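Long-range contact in WA352 (Oryza sativa subsp. indica, PDB 5ZT3), which is a mitochondrial protein linked to cytoplasmic male sterility in rice, seen here as its C-terminal, largely helical part: residues W81-D87 against L121-R126. Residues are numbered along the deposited sequence; the frame is centred on the assembly and turned at random.
Sequences WGARALD and LVERVR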
# COMPACT_ATOMS: atom_id res chain seq x y z
N TRP A 81 8.38 6.37 -1.20
CA TRP A 81 8.45 5.41 -0.11
C TRP A 81 7.11 5.20 0.59
O TRP A 81 7.07 4.51 1.62
CB TRP A 81 9.50 5.87 0.91
CG TRP A 81 10.89 5.89 0.38
CD1 TRP A 81 11.59 6.98 -0.05
CD2 TRP A 81 11.75 4.77 0.22
NE1 TRP A 81 12.84 6.60 -0.46
CE2 TRP A 81 12.97 5.24 -0.31
CE3 TRP A 81 11.62 3.40 0.48
CZ2 TRP A 81 14.04 4.40 -0.58
CZ3 TRP A 81 12.69 2.57 0.21
CH2 TRP A 81 13.88 3.07 -0.32
N GLY A 82 6.01 5.74 0.05
CA GLY A 82 4.74 5.68 0.74
C GLY A 82 4.23 4.28 1.01
O GLY A 82 3.55 4.06 2.01
N ALA A 83 4.53 3.32 0.13
CA ALA A 83 4.00 1.99 0.36
C ALA A 83 4.51 1.41 1.67
O ALA A 83 3.78 0.67 2.35
CB ALA A 83 4.29 1.07 -0.82
N ARG A 84 5.75 1.73 2.06
CA ARG A 84 6.28 1.22 3.32
C ARG A 84 5.49 1.73 4.51
O ARG A 84 5.35 1.02 5.52
CB ARG A 84 7.76 1.57 3.46
CG ARG A 84 8.68 0.97 2.39
CD ARG A 84 8.90 -0.55 2.54
NE ARG A 84 7.67 -1.31 2.36
CZ ARG A 84 7.10 -1.58 1.18
NH1 ARG A 84 7.65 -1.15 0.05
NH2 ARG A 84 5.96 -2.26 1.13
N ALA A 85 4.92 2.93 4.41
CA ALA A 85 4.12 3.46 5.50
C ALA A 85 2.78 2.75 5.63
O ALA A 85 2.09 2.96 6.64
CB ALA A 85 3.91 4.97 5.32
N LEU A 86 2.41 1.91 4.67
CA LEU A 86 1.15 1.18 4.71
C LEU A 86 1.33 -0.29 5.11
O LEU A 86 0.34 -1.03 5.15
CB LEU A 86 0.43 1.30 3.36
CG LEU A 86 0.14 2.74 2.94
CD1 LEU A 86 -0.58 2.78 1.60
CD2 LEU A 86 -0.68 3.47 3.99
N ASP A 87 2.56 -0.71 5.40
CA ASP A 87 2.79 -2.06 5.90
C ASP A 87 2.11 -2.24 7.27
O ASP A 87 1.81 -1.28 7.97
CB ASP A 87 4.29 -2.28 6.12
CG ASP A 87 5.09 -2.32 4.83
OD1 ASP A 87 6.32 -2.09 4.90
OD2 ASP A 87 4.51 -2.60 3.75
N LEU A 121 -0.08 8.26 9.44
CA LEU A 121 0.76 8.05 8.26
C LEU A 121 1.90 9.07 8.20
O LEU A 121 3.02 8.72 7.79
CB LEU A 121 -0.11 8.07 7.00
CG LEU A 121 -1.12 6.94 6.93
CD1 LEU A 121 -1.84 6.99 5.60
CD2 LEU A 121 -0.40 5.61 7.10
N VAL A 122 1.65 10.32 8.59
CA VAL A 122 2.72 11.31 8.66
C VAL A 122 3.87 10.81 9.53
O VAL A 122 5.05 10.97 9.20
CB VAL A 122 2.18 12.66 9.18
CG1 VAL A 122 3.33 13.55 9.70
CG2 VAL A 122 1.41 13.36 8.08
N GLU A 123 3.53 10.20 10.67
CA GLU A 123 4.56 9.74 11.59
C GLU A 123 5.35 8.56 11.02
O GLU A 123 6.56 8.46 11.26
CB GLU A 123 3.93 9.40 12.94
CG GLU A 123 4.90 8.88 14.00
CD GLU A 123 6.05 9.84 14.27
OE1 GLU A 123 5.84 11.07 14.15
OE2 GLU A 123 7.16 9.37 14.61
N ARG A 124 4.70 7.70 10.24
CA ARG A 124 5.35 6.49 9.73
C ARG A 124 6.32 6.78 8.59
O ARG A 124 7.36 6.11 8.48
CB ARG A 124 4.30 5.52 9.21
CG ARG A 124 3.47 4.83 10.25
CD ARG A 124 2.52 3.88 9.57
NE ARG A 124 1.61 3.22 10.49
CZ ARG A 124 0.62 2.43 10.10
NH1 ARG A 124 0.41 2.21 8.81
NH2 ARG A 124 -0.17 1.86 11.01
N VAL A 125 5.97 7.70 7.69
CA VAL A 125 6.59 7.78 6.37
C VAL A 125 7.99 8.39 6.43
O VAL A 125 8.28 9.26 7.26
CB VAL A 125 5.67 8.56 5.41
CG1 VAL A 125 5.68 10.07 5.70
CG2 VAL A 125 6.06 8.31 3.96
N ARG A 126 8.85 7.94 5.52
CA ARG A 126 10.13 8.61 5.31
C ARG A 126 9.91 10.01 4.75
O ARG A 126 9.05 10.23 3.90
CB ARG A 126 10.96 7.81 4.31
CG ARG A 126 11.69 6.65 4.92
CD ARG A 126 12.57 5.98 3.89
NE ARG A 126 13.69 6.81 3.47
CZ ARG A 126 14.77 6.32 2.87
NH1 ARG A 126 14.85 5.03 2.62
NH2 ARG A 126 15.77 7.12 2.51
O HOH W 1 8.15 5.33 4.16
O HOH W 2 -1.36 0.33 7.23
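The guanidinium of R126 lies flat over one face of the W81 indole, the planes only 17° apart, a cation-pi pair in which CZ sits 4.0 Å from the centroid of the five-membered ring. CD makes a CH-pi contact with the five-membered ring, and the bend at chi3 (68°) then lays the guanidinium along the face, with NH1 over the benzo side, 3.4 Å from CZ2 of W81. Both residues are exposed, and a water bridges W81 O and R126 N beside them.

Polar contact at the other end rests on R124, whose extended chain carries NH1 to A85 O, a nearly straight bond of 2.8 Å (164°) in the guanidinium plane. NH1 also donates to a second water, which binds L86 O.

The apolar part of the contact is formed by the buried residues A85, V125, L86 and L121. The methyl of A85 packs against CB of V125 and against CB of R124 (3.9 Å), and L86 CD2 meets L121 CD2 at 3.8 Å.

The contact joins the end of helix 78-81 and the loop after it to the C-terminal end of helix 116-124 and the two residues that follow. W78 touches A85, L121 and V125, whereas I65 of helix 45-72 and M104 of helix 98-111 pack on both leucines.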